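Local structure of phytoene synthase (Enterococcus hirae, 5IYS) at residues 139-142 against 143-146; 183-187 against 188-192; 268-271 against 272-276. The protein probably joins two farnesyl diphosphate molecules head to head, as a magnesium-dependent dehydrosqualene synthase of the squalene/phytoene synthase family. All coordinates share one frame; numbering follows the deposited sequence.

Contact 1: 139-142 against 143-146. With FPS (S-[(2E,6E)-3,7,11-trimethyldodeca-2,6,10-trienyl] trihydrogen thiodiphosphate), chain G; FPS (S-[(2E,6E)-3,7,11-trimethyldodeca-2,6,10-trienyl] trihydrogen thiodiphosphate), chain H.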
ATOM      1  N   VAL A 139       0.597  -6.554   1.809  1.00 14.70           N
ATOM      2  CA  VAL A 139      -0.179  -6.347   0.577  1.00 16.61           C
ATOM      3  C   VAL A 139       0.587  -6.846  -0.650  1.00 15.27           C
ATOM      4  O   VAL A 139       0.052  -7.514  -1.530  1.00 14.20           O
ATOM      5  CB  VAL A 139      -0.537  -4.858   0.352  1.00 14.76           C
ATOM      6  CG1 VAL A 139      -1.360  -4.713  -0.946  1.00 16.83           C
ATOM      7  CG2 VAL A 139      -1.424  -4.351   1.509  1.00 14.40           C
ATOM      8  N   GLY A 140       1.870  -6.558  -0.706  1.00 16.82           N
ATOM      9  CA  GLY A 140       2.703  -7.133  -1.770  1.00 16.25           C
ATOM     10  C   GLY A 140       2.606  -8.646  -1.804  1.00 16.67           C
ATOM     11  O   GLY A 140       2.461  -9.261  -2.870  1.00 14.73           O
ATOM     12  N   LEU A 141       2.654  -9.260  -0.623  1.00 15.96           N
ATOM     13  CA  LEU A 141       2.543 -10.705  -0.569  1.00 16.45           C
ATOM     14  C   LEU A 141       1.179 -11.235  -0.960  1.00 16.77           C
ATOM     15  O   LEU A 141       1.077 -12.336  -1.507  1.00 17.15           O
ATOM     16  CB  LEU A 141       2.942 -11.202   0.821  1.00 19.40           C
ATOM     17  CG  LEU A 141       4.390 -10.862   1.189  1.00 22.65           C
ATOM     18  CD1 LEU A 141       4.799 -11.702   2.401  1.00 27.26           C
ATOM     19  CD2 LEU A 141       5.297 -11.143   0.003  1.00 21.75           C
ATOM     20  N   MET A 142       0.110 -10.530  -0.577  1.00 16.75           N
ATOM     21  CA  MET A 142      -1.212 -10.908  -1.058  1.00 16.59           C
ATOM     22  C   MET A 142      -1.274 -10.965  -2.574  1.00 17.35           C
ATOM     23  O   MET A 142      -1.920 -11.864  -3.136  1.00 18.77           O
ATOM     24  CB  MET A 142      -2.281  -9.911  -0.590  1.00 15.62           C
ATOM     25  CG  MET A 142      -2.394  -9.781   0.898  1.00 18.19           C
ATOM     26  SD  MET A 142      -3.547  -8.409   1.266  1.00 21.33           S
ATOM     27  CE  MET A 142      -3.052  -8.143   2.966  1.00 22.00           C
ATOM     28  N   LEU A 143      -0.702  -9.951  -3.223  1.00 16.57           N
ATOM     29  CA  LEU A 143      -0.767  -9.820  -4.683  1.00 17.10           C
ATOM     30  C   LEU A 143       0.214 -10.657  -5.501  1.00 19.19           C
ATOM     31  O   LEU A 143       0.012 -10.870  -6.706  1.00 19.24           O
ATOM     32  CB  LEU A 143      -0.583  -8.352  -5.078  1.00 15.72           C
ATOM     33  CG  LEU A 143      -1.657  -7.405  -4.522  1.00 20.47           C
ATOM     34  CD1 LEU A 143      -1.332  -5.968  -4.919  1.00 20.45           C
ATOM     35  CD2 LEU A 143      -3.023  -7.789  -5.046  1.00 16.34           C
ATOM     36  N   LEU A 144       1.305 -11.091  -4.886  1.00 16.77           N
ATOM     37  CA  LEU A 144       2.360 -11.739  -5.659  1.00 16.51           C
ATOM     38  C   LEU A 144       1.864 -12.898  -6.528  1.00 17.33           C
ATOM     39  O   LEU A 144       2.339 -13.081  -7.648  1.00 17.86           O
ATOM     40  CB  LEU A 144       3.455 -12.254  -4.727  1.00 18.87           C
ATOM     41  CG  LEU A 144       4.706 -11.384  -4.540  1.00 25.15           C
ATOM     42  CD1 LEU A 144       5.830 -12.103  -3.720  1.00 17.57           C
ATOM     43  CD2 LEU A 144       5.241 -10.944  -5.899  1.00 22.40           C
ATOM     44  N   PRO A 145       0.943 -13.727  -6.008  1.00 18.82           N
ATOM     45  CA  PRO A 145       0.578 -14.877  -6.820  1.00 18.13           C
ATOM     46  C   PRO A 145      -0.182 -14.463  -8.077  1.00 19.45           C
ATOM     47  O   PRO A 145      -0.312 -15.261  -9.004  1.00 22.01           O
ATOM     48  CB  PRO A 145      -0.328 -15.698  -5.886  1.00 19.53           C
ATOM     49  CG  PRO A 145       0.100 -15.296  -4.500  1.00 21.37           C
ATOM     50  CD  PRO A 145       0.360 -13.810  -4.659  1.00 14.70           C
ATOM     51  N   LEU A 146      -0.666 -13.230  -8.130  1.00 15.76           N
ATOM     52  CA  LEU A 146      -1.250 -12.746  -9.389  1.00 21.29           C
ATOM     53  C   LEU A 146      -0.233 -12.312 -10.433  1.00 19.55           C
ATOM     54  O   LEU A 146      -0.609 -11.983 -11.566  1.00 18.13           O
ATOM     55  CB  LEU A 146      -2.254 -11.604  -9.165  1.00 19.04           C
ATOM     56  CG  LEU A 146      -3.255 -11.823  -8.026  1.00 18.62           C
ATOM     57  CD1 LEU A 146      -4.052 -10.552  -7.679  1.00 19.17           C
ATOM     58  CD2 LEU A 146      -4.217 -12.922  -8.393  1.00 16.78           C
TER
HETATM   59  C1  FPS G 506      -1.930   3.260  -0.149  1.00 41.38           C
HETATM   60  S1  FPS G 506      -3.585   2.687  -0.232  1.00 41.48           S
HETATM   61  C2  FPS G 506      -1.133   1.970  -0.210  1.00 37.31           C
HETATM   62  C3  FPS G 506       0.020   1.755   0.446  1.00 38.26           C
HETATM   63  C4  FPS G 506       0.634   2.830   1.293  1.00 34.47           C
HETATM   64  C5  FPS G 506       0.755   0.434   0.330  1.00 33.77           C
HETATM   65  C6  FPS G 506       0.076  -0.609  -0.558  1.00 33.25           C
HETATM   66  C7  FPS G 506       1.087  -1.689  -0.889  1.00 23.11           C
HETATM   67  C8  FPS G 506       1.121  -2.298  -2.088  1.00 23.82           C
HETATM   68  C10 FPS G 506       2.092  -3.446  -2.255  1.00 18.71           C
HETATM   69  C9  FPS G 506       0.196  -1.935  -3.225  1.00 24.60           C
HETATM   70  C11 FPS G 506       3.000  -3.164  -3.456  1.00 20.62           C
HETATM   71  C12 FPS G 506       3.869  -4.371  -3.771  1.00 17.93           C
HETATM   72  C13 FPS G 506       3.557  -5.328  -4.675  1.00 20.11           C
HETATM   73  C14 FPS G 506       4.518  -6.462  -4.925  1.00 20.31           C
HETATM   74  C15 FPS G 506       2.283  -5.287  -5.477  1.00 23.53           C
HETATM   75  PA  FPS G 506      -4.879   4.182  -0.823  1.00 39.78           P
HETATM   76  O1A FPS G 506      -6.064   3.632  -1.486  1.00 38.97           O
HETATM   77  O2A FPS G 506      -5.378   4.740   0.611  1.00 46.92           O
HETATM   78  O3A FPS G 506      -4.210   5.426  -1.567  1.00 46.79           O
HETATM   79  PB  FPS G 506      -3.643   6.605  -0.604  1.00 43.56           P
HETATM   80  O1B FPS G 506      -4.668   7.693  -0.439  1.00 45.94           O
HETATM   81  O2B FPS G 506      -2.356   7.011  -1.283  1.00 39.85           O
HETATM   82  O3B FPS G 506      -3.306   6.140   0.795  1.00 50.92           O
HETATM   83  C1  FPS H 507      -3.111   3.176   3.414  1.00 43.94           C
HETATM   84  S1  FPS H 507      -1.874   3.833   4.489  1.00 52.16           S
HETATM   85  C2  FPS H 507      -3.646   1.889   3.994  1.00 39.65           C
HETATM   86  C3  FPS H 507      -2.961   0.734   4.065  1.00 38.60           C
HETATM   87  C4  FPS H 507      -1.517   0.597   3.662  1.00 33.82           C
HETATM   88  C5  FPS H 507      -3.678  -0.471   4.631  1.00 33.54           C
HETATM   89  C6  FPS H 507      -4.687  -1.045   3.637  1.00 22.93           C
HETATM   90  C7  FPS H 507      -4.067  -1.191   2.258  1.00 22.36           C
HETATM   91  C8  FPS H 507      -4.706  -0.769   1.158  1.00 26.60           C
HETATM   92  C10 FPS H 507      -3.975  -0.906  -0.156  1.00 23.92           C
HETATM   93  C9  FPS H 507      -6.051  -0.098   1.243  1.00 25.91           C
HETATM   94  C11 FPS H 507      -4.273  -2.204  -0.872  1.00 23.61           C
HETATM   95  C12 FPS H 507      -3.799  -1.927  -2.293  1.00 17.85           C
HETATM   96  C13 FPS H 507      -3.824  -2.832  -3.289  1.00 19.83           C
HETATM   97  C14 FPS H 507      -4.336  -4.230  -3.119  1.00 19.47           C
HETATM   98  C15 FPS H 507      -3.303  -2.420  -4.629  1.00 17.53           C
HETATM   99  PA  FPS H 507      -3.041   5.077   5.611  1.00 46.32           P
HETATM  100  O1A FPS H 507      -4.073   4.279   6.317  1.00 45.10           O
HETATM  101  O2A FPS H 507      -2.106   5.812   6.695  1.00 40.73           O
HETATM  102  O3A FPS H 507      -3.523   6.284   4.643  1.00 47.53           O
HETATM  103  PB  FPS H 507      -4.988   6.584   4.091  1.00 53.74           P
HETATM  104  O1B FPS H 507      -5.362   7.913   4.691  1.00 55.27           O
HETATM  105  O2B FPS H 507      -6.018   5.550   4.489  1.00 53.73           O
HETATM  106  O3B FPS H 507      -4.876   6.630   2.582  1.00 49.12           O

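Contact 2: 183-187 against 188-192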
ATOM      1  N   ILE A 183       2.304   9.855  15.357  1.00 30.25           N
ATOM      2  CA  ILE A 183       3.622  10.165  14.813  1.00 30.90           C
ATOM      3  C   ILE A 183       4.233   8.857  14.349  1.00 29.81           C
ATOM      4  O   ILE A 183       4.479   7.975  15.167  1.00 30.46           O
ATOM      5  CB  ILE A 183       4.554  10.842  15.855  1.00 33.16           C
ATOM      6  CG1 ILE A 183       3.921  12.150  16.353  1.00 35.99           C
ATOM      7  CG2 ILE A 183       5.947  11.097  15.258  1.00 28.82           C
ATOM      8  CD1 ILE A 183       4.782  12.919  17.368  1.00 37.66           C
ATOM      9  N   TYR A 184       4.407   8.716  13.036  1.00 27.03           N
ATOM     10  CA  TYR A 184       5.139   7.571  12.488  1.00 27.90           C
ATOM     11  C   TYR A 184       6.653   7.763  12.414  1.00 26.02           C
ATOM     12  O   TYR A 184       7.416   6.803  12.334  1.00 27.32           O
ATOM     13  CB  TYR A 184       4.562   7.219  11.105  1.00 26.30           C
ATOM     14  CG  TYR A 184       3.150   6.678  11.191  1.00 26.73           C
ATOM     15  CD1 TYR A 184       2.914   5.330  11.457  1.00 28.72           C
ATOM     16  CD2 TYR A 184       2.049   7.526  11.047  1.00 26.60           C
ATOM     17  CE1 TYR A 184       1.637   4.837  11.540  1.00 25.54           C
ATOM     18  CE2 TYR A 184       0.760   7.039  11.122  1.00 32.20           C
ATOM     19  CZ  TYR A 184       0.564   5.688  11.355  1.00 36.98           C
ATOM     20  OH  TYR A 184      -0.723   5.192  11.414  1.00 41.87           O
ATOM     21  N   LEU A 185       7.106   9.004  12.314  1.00 26.16           N
ATOM     22  CA  LEU A 185       8.542   9.263  12.349  1.00 28.32           C
ATOM     23  C   LEU A 185       9.120   8.700  13.656  1.00 27.72           C
ATOM     24  O   LEU A 185       8.426   8.666  14.670  1.00 28.32           O
ATOM     25  CB  LEU A 185       8.808  10.772  12.274  1.00 28.89           C
ATOM     26  CG  LEU A 185       8.184  11.499  11.084  1.00 29.04           C
ATOM     27  CD1 LEU A 185       8.448  13.005  11.206  1.00 28.11           C
ATOM     28  CD2 LEU A 185       8.715  10.955   9.756  1.00 25.84           C
ATOM     29  N   THR A 186      10.329   8.154  13.597  1.00 26.68           N
ATOM     30  CA  THR A 186      10.846   7.419  14.733  1.00 26.86           C
ATOM     31  C   THR A 186      11.388   8.353  15.809  1.00 29.90           C
ATOM     32  O   THR A 186      11.840   9.471  15.533  1.00 27.93           O
ATOM     33  CB  THR A 186      11.880   6.348  14.349  1.00 28.13           C
ATOM     34  OG1 THR A 186      13.121   6.960  13.978  1.00 31.21           O
ATOM     35  CG2 THR A 186      11.358   5.492  13.193  1.00 26.87           C
ATOM     36  N   LYS A 187      11.234   7.932  17.057  1.00 31.23           N
ATOM     37  CA  LYS A 187      11.897   8.640  18.147  1.00 33.62           C
ATOM     38  C   LYS A 187      13.390   8.841  17.914  1.00 34.97           C
ATOM     39  O   LYS A 187      13.925   9.938  18.083  1.00 37.36           O
ATOM     40  CB  LYS A 187      11.618   7.940  19.466  1.00 31.02           C
ATOM     41  CG  LYS A 187      10.192   8.131  19.915  1.00 32.64           C
ATOM     42  CD  LYS A 187      10.009   7.618  21.337  1.00 39.77           C
ATOM     43  CE  LYS A 187       8.535   7.599  21.736  1.00 41.68           C
ATOM     44  NZ  LYS A 187       8.319   6.584  22.807  1.00 48.54           N
ATOM     45  N   GLU A 188      14.041   7.811  17.395  1.00 36.33           N
ATOM     46  CA  GLU A 188      15.462   7.886  17.131  1.00 36.08           C
ATOM     47  C   GLU A 188      15.834   8.892  16.049  1.00 37.82           C
ATOM     48  O   GLU A 188      16.760   9.691  16.230  1.00 35.03           O
ATOM     49  CB  GLU A 188      16.003   6.485  16.883  1.00 40.50           C
ATOM     50  CG  GLU A 188      16.960   6.325  15.728  1.00 45.77           C
ATOM     51  CD  GLU A 188      17.313   4.862  15.529  1.00 52.53           C
ATOM     52  OE1 GLU A 188      16.783   4.239  14.578  1.00 51.50           O
ATOM     53  OE2 GLU A 188      18.020   4.319  16.408  1.00 50.01           O
ATOM     54  N   ASP A 189      15.031   8.953  14.986  1.00 34.24           N
ATOM     55  CA  ASP A 189      15.213   9.969  13.959  1.00 33.79           C
ATOM     56  C   ASP A 189      14.974  11.390  14.461  1.00 32.44           C
ATOM     57  O   ASP A 189      15.754  12.291  14.165  1.00 30.71           O
ATOM     58  CB  ASP A 189      14.355   9.655  12.732  1.00 31.47           C
ATOM     59  CG  ASP A 189      14.977   8.574  11.865  1.00 39.43           C
ATOM     60  OD1 ASP A 189      16.210   8.653  11.667  1.00 37.35           O
ATOM     61  OD2 ASP A 189      14.246   7.683  11.358  1.00 40.02           O
ATOM     62  N   MET A 190      13.885  11.593  15.193  1.00 32.80           N
ATOM     63  CA  MET A 190      13.584  12.903  15.761  1.00 36.23           C
ATOM     64  C   MET A 190      14.736  13.425  16.620  1.00 38.32           C
ATOM     65  O   MET A 190      15.131  14.586  16.487  1.00 38.09           O
ATOM     66  CB  MET A 190      12.342  12.804  16.631  1.00 37.17           C
ATOM     67  CG  MET A 190      11.249  11.981  16.001  1.00 40.30           C
ATOM     68  SD  MET A 190       9.749  12.965  15.946  1.00 51.89           S
ATOM     69  CE  MET A 190      10.238  14.040  14.601  1.00 23.60           C
ATOM     70  N   THR A 191      15.331  12.529  17.404  1.00 39.27           N
ATOM     71  CA  THR A 191      16.531  12.848  18.178  1.00 42.05           C
ATOM     72  C   THR A 191      17.770  13.108  17.305  1.00 41.82           C
ATOM     73  O   THR A 191      18.447  14.124  17.482  1.00 40.99           O
ATOM     74  CB  THR A 191      16.802  11.764  19.237  1.00 43.13           C
ATOM     75  OG1 THR A 191      15.670  11.661  20.112  1.00 45.00           O
ATOM     76  CG2 THR A 191      18.047  12.083  20.039  1.00 43.61           C
ATOM     77  N   ARG A 192      18.019  12.249  16.316  1.00 39.49           N
ATOM     78  CA  ARG A 192      19.201  12.357  15.456  1.00 38.66           C
ATOM     79  C   ARG A 192      19.224  13.692  14.701  1.00 40.93           C
ATOM     80  O   ARG A 192      20.279  14.336  14.590  1.00 43.25           O
ATOM     81  CB  ARG A 192      19.285  11.149  14.501  1.00 38.69           C
ATOM     82  CG  ARG A 192      20.082  11.361  13.211  1.00 40.27           C
ATOM     83  CD  ARG A 192      20.118  10.098  12.345  1.00 49.94           C
ATOM     84  NE  ARG A 192      20.890  10.285  11.113  1.00 50.82           N
ATOM     85  CZ  ARG A 192      20.775   9.523  10.030  1.00 53.36           C
ATOM     86  NH1 ARG A 192      19.925   8.501  10.011  1.00 48.52           N
ATOM     87  NH2 ARG A 192      21.488   9.805   8.947  1.00 53.92           N
TER
HETATM   88  O   HOH W   1      11.788   8.274  10.960  1.00 35.68           O
HETATM   89  O   HOH W   2      12.700  11.256  19.966  1.00 45.71           O

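Contact 3: 268-271 against 272-276. With SO4 (sulfate ion), chain C.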
ATOM      1  N   ASN A 268      -3.627  13.686  -3.423  1.00 32.92           N
ATOM      2  CA  ASN A 268      -4.362  13.982  -4.647  1.00 34.66           C
ATOM      3  C   ASN A 268      -3.693  15.154  -5.353  1.00 34.44           C
ATOM      4  O   ASN A 268      -4.373  15.991  -5.947  1.00 34.81           O
ATOM      5  CB  ASN A 268      -5.818  14.334  -4.319  1.00 36.80           C
ATOM      6  CG  ASN A 268      -6.564  13.185  -3.659  1.00 42.92           C
ATOM      7  OD1 ASN A 268      -6.532  12.042  -4.129  1.00 46.84           O
ATOM      8  ND2 ASN A 268      -7.252  13.489  -2.565  1.00 48.77           N
ATOM      9  N   LYS A 269      -2.363  15.220  -5.270  1.00 34.02           N
ATOM     10  CA  LYS A 269      -1.623  16.306  -5.914  1.00 33.30           C
ATOM     11  C   LYS A 269      -0.909  15.885  -7.194  1.00 33.32           C
ATOM     12  O   LYS A 269      -0.364  16.730  -7.904  1.00 32.40           O
ATOM     13  CB  LYS A 269      -0.633  16.976  -4.959  1.00 35.27           C
ATOM     14  CG  LYS A 269      -1.279  17.846  -3.900  1.00 34.54           C
ATOM     15  CD  LYS A 269      -1.978  19.034  -4.551  1.00 40.74           C
ATOM     16  CE  LYS A 269      -2.609  19.948  -3.506  1.00 43.46           C
ATOM     17  NZ  LYS A 269      -1.629  20.948  -3.000  1.00 40.06           N
ATOM     18  N   VAL A 270      -0.871  14.580  -7.453  1.00 29.80           N
ATOM     19  CA  VAL A 270      -0.387  14.080  -8.737  1.00 28.71           C
ATOM     20  C   VAL A 270      -1.474  14.148  -9.814  1.00 26.46           C
ATOM     21  O   VAL A 270      -2.474  13.431  -9.768  1.00 25.06           O
ATOM     22  CB  VAL A 270       0.166  12.650  -8.603  1.00 27.87           C
ATOM     23  CG1 VAL A 270       0.740  12.157  -9.937  1.00 30.94           C
ATOM     24  CG2 VAL A 270       1.239  12.629  -7.505  1.00 29.36           C
ATOM     25  N   SER A 271      -1.273  15.007 -10.800  1.00 26.11           N
ATOM     26  CA  SER A 271      -2.333  15.238 -11.775  1.00 24.89           C
ATOM     27  C   SER A 271      -2.509  14.017 -12.679  1.00 24.52           C
ATOM     28  O   SER A 271      -1.611  13.158 -12.835  1.00 20.88           O
ATOM     29  CB  SER A 271      -2.085  16.520 -12.576  1.00 25.30           C
ATOM     30  OG  SER A 271      -0.963  16.328 -13.418  1.00 21.40           O
ATOM     31  N   HIS A 272      -3.696  13.939 -13.267  1.00 23.06           N
ATOM     32  CA  HIS A 272      -3.939  12.965 -14.324  1.00 23.87           C
ATOM     33  C   HIS A 272      -2.881  13.130 -15.411  1.00 22.87           C
ATOM     34  O   HIS A 272      -2.377  12.141 -15.956  1.00 21.93           O
ATOM     35  CB  HIS A 272      -5.324  13.175 -14.925  1.00 23.40           C
ATOM     36  CG  HIS A 272      -5.586  12.310 -16.117  1.00 28.22           C
ATOM     37  ND1 HIS A 272      -5.413  12.756 -17.412  1.00 28.60           N
ATOM     38  CD2 HIS A 272      -5.913  10.998 -16.206  1.00 30.60           C
ATOM     39  CE1 HIS A 272      -5.702  11.776 -18.250  1.00 30.32           C
ATOM     40  NE2 HIS A 272      -6.034  10.707 -17.545  1.00 31.95           N
ATOM     41  N   TYR A 273      -2.591  14.377 -15.778  1.00 21.56           N
ATOM     42  CA  TYR A 273      -1.565  14.629 -16.783  1.00 21.95           C
ATOM     43  C   TYR A 273      -0.234  13.966 -16.378  1.00 20.54           C
ATOM     44  O   TYR A 273       0.438  13.347 -17.188  1.00 21.96           O
ATOM     45  CB  TYR A 273      -1.380  16.147 -16.949  1.00 21.53           C
ATOM     46  CG  TYR A 273      -0.307  16.560 -17.925  1.00 21.81           C
ATOM     47  CD1 TYR A 273      -0.596  16.665 -19.290  1.00 26.63           C
ATOM     48  CD2 TYR A 273       0.949  16.948 -17.487  1.00 23.35           C
ATOM     49  CE1 TYR A 273       0.347  17.157 -20.188  1.00 26.37           C
ATOM     50  CE2 TYR A 273       1.924  17.393 -18.392  1.00 32.22           C
ATOM     51  CZ  TYR A 273       1.605  17.516 -19.738  1.00 29.67           C
ATOM     52  OH  TYR A 273       2.542  18.018 -20.622  1.00 28.30           O
ATOM     53  N   ARG A 274       0.221  14.204 -15.156  1.00 20.80           N
ATOM     54  CA  ARG A 274       1.469  13.636 -14.666  1.00 18.32           C
ATOM     55  C   ARG A 274       1.464  12.094 -14.558  1.00 17.43           C
ATOM     56  O   ARG A 274       2.426  11.416 -14.937  1.00 16.38           O
ATOM     57  CB  ARG A 274       1.776  14.270 -13.303  1.00 21.68           C
ATOM     58  CG  ARG A 274       3.116  13.916 -12.729  1.00 24.21           C
ATOM     59  CD  ARG A 274       4.258  14.290 -13.666  1.00 24.90           C
ATOM     60  NE  ARG A 274       5.499  13.804 -13.070  1.00 26.51           N
ATOM     61  CZ  ARG A 274       6.492  13.255 -13.744  1.00 26.94           C
ATOM     62  NH1 ARG A 274       6.443  13.241 -15.063  1.00 34.68           N
ATOM     63  NH2 ARG A 274       7.542  12.772 -13.095  1.00 29.78           N
ATOM     64  N   LYS A 275       0.312  11.545 -14.222  1.00 16.73           N
ATOM     65  CA  LYS A 275       0.123  10.085 -14.247  1.00 20.97           C
ATOM     66  C   LYS A 275       0.291   9.501 -15.636  1.00 20.65           C
ATOM     67  O   LYS A 275       0.942   8.468 -15.816  1.00 20.22           O
ATOM     68  CB  LYS A 275      -1.230   9.684 -13.686  1.00 20.22           C
ATOM     69  CG  LYS A 275      -1.311   9.927 -12.175  1.00 21.97           C
ATOM     70  CD  LYS A 275      -2.681   9.537 -11.620  1.00 30.46           C
ATOM     71  CE  LYS A 275      -2.803   9.958 -10.149  1.00 37.80           C
ATOM     72  NZ  LYS A 275      -4.216  10.098  -9.702  1.00 32.80           N
ATOM     73  N   VAL A 276      -0.219  10.216 -16.631  1.00 19.88           N
ATOM     74  CA  VAL A 276      -0.089   9.733 -18.012  1.00 21.01           C
ATOM     75  C   VAL A 276       1.364   9.801 -18.442  1.00 18.43           C
ATOM     76  O   VAL A 276       1.887   8.873 -19.061  1.00 19.22           O
ATOM     77  CB  VAL A 276      -0.976  10.555 -19.001  1.00 21.38           C
ATOM     78  CG1 VAL A 276      -0.582  10.230 -20.479  1.00 21.87           C
ATOM     79  CG2 VAL A 276      -2.444  10.190 -18.768  1.00 22.13           C
TER
HETATM   80  S   SO4 C 502       1.245  18.878 -13.495  1.00 74.67           S
HETATM   81  O1  SO4 C 502       1.656  20.283 -13.548  1.00 74.93           O
HETATM   82  O2  SO4 C 502       0.673  18.589 -12.184  1.00 76.05           O
HETATM   83  O3  SO4 C 502       2.388  18.004 -13.761  1.00 67.89           O
HETATM   84  O4  SO4 C 502       0.201  18.648 -14.487  1.00 74.10           O

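Contact 1: 139-142 against 143-146
Val139 carries CG1 anti to its own nitrogen (chi1 -179°), and Leu143, one helical turn on, sets CG anti to the carbonyl carbon (chi1 -61°), which brings Val139 CG1 and Leu143 CD1 to 4.2 Å. Both methyls also meet the two farnesyl thiodiphosphate inhibitors. Val139 CG1 touches C8 of one at 3.6 Å and C14 of the other at 3.7 Å, while Leu143 CD1 lies 3.7 Å from C15 of the first and close to C14 of the second. Between them Gly140, which has no side chain, lets that first chain run against bare backbone, its N 3.5 Å from C10. The backbone here belongs to the end region of helix 125-143: Leu143 N donates to Val139 O at 3.1 Å, and Leu144 N makes a weak bond to Gly140 O. On another side of the turn Leu141 and Leu144 lie side by side and point the same way, CD2 to CD1 3.9 Å. Pro145 sets CD against Met142 O, and Met142 packs on Val48 and Cys52 of helix 39-60. Here the stretch lines the hydrocarbon part of the two-chain prenyl pocket, in the all-helical fold of the trans-isoprenyl diphosphate synthases.

Contact 2: 183-187 against 188-192
Thr186 leaves the loop with extended backbone angles (phi/psi -80°/146°), and from Lys187 onward the chain is helical, making Thr186 the N-cap of helix 187-193. Its OG1 accepts from Asp189 N at 2.9 Å in a fairly straight bond. With chi1 near +73° the hydroxyl sits between the backbone nitrogen and carbonyl carbon, from where it reaches over the first turn. The same oxygen gives a weak hydrogen bond to Asp189 OD2, the two side chains crossing obliquely. Thr186 N answers the carboxylate through a water, which accepts from that nitrogen and donates to OD2 at 2.6 Å, a water-bridged counterpart of the capping box, not the direct bond. Asp189 OD2 also forms a salt bridge with Arg125, and Lys187 NZ pairs with Glu123, tying the helix start to the first residue of helix 125-143 and to the chain just before it. Met190, whose placement is less certain, has CE 4.0 Å from Leu185 CD1; Leu209 and Leu216 of helix 207-227 also cover Leu185. Further along, Lys187 O receives Thr191 N at 3.0 Å and a second water at 2.6 Å, and this water is also hydrogen-bonded to Thr191 OG1.

Contact 3: 268-271 against 272-276
Helix 272-287, the last of the chain, opens with a serine N-cap, a plain instance of a side chain standing in for the missing preceding turn. Ser271 OG takes the N-H of Arg274 at 3.0 Å, with an angle of 164° at the hydrogen. At chi1 69° the hydroxyl is folded close to its own main chain, facing the amide of Arg274. The backbone of the same residue starts the regular ladder, Ser271 O receiving Lys275 N at 2.9 Å. Having accepted from the amide, OG spends its own proton on a sulfate ion, probably from the crystallisation liquor, at 2.8 Å from O4. That oxygen also lies 3.5 Å from Tyr273 CD2. Held by the N-cap hydroxyl, the sulfate sits by the helix's amino-terminal end, where the helix dipole would be expected to favour negative charge.

Just before the cap, Val270 supplies the apolar part of the contact. Its CG1 reaches the aliphatic stem of Lys275 at CG, 3.8 Å away, and that of Arg274 at CG, 4.1 Å away; both stems lie aslant to the valine. Lys275 is extended beyond CG and runs back along the incoming chain, with CE 3.5 Å from Val270 O. Arg274 instead bends at chi2 (57°), and its guanidinium group forms salt bridges with Glu251 through NE and with Glu281 through NH1.

Helix 236-258 thus holds this junction twice, by the charge of Glu251 and by Glu251, Gln252 and Ile255 packing against Val270, while Lys275 packs against Ser29 and Leu32 of helix 28-34.

In the fold
The three contacts sample helix ends in an all-helical enzyme. Contact 1 is a buried carboxy-terminal end, almost wholly apolar and in touch with both inhibitors; contacts 2 and 3 are amino-terminal starts, where a hydroxyl side chain meets a backbone N-H. Of these two, contact 2 is partly buried and reinforced by a carboxylate and ordered water, whereas contact 3 is a surface site and shares its hydroxyl with a sulfate. Helix 125-143 links the first two: its end forms contact 1, and Leu128 near its start touches Thr186 of contact 2. They lie on opposite sides of the chain's centre, their centres about 30 Å apart, and none of the three touches another.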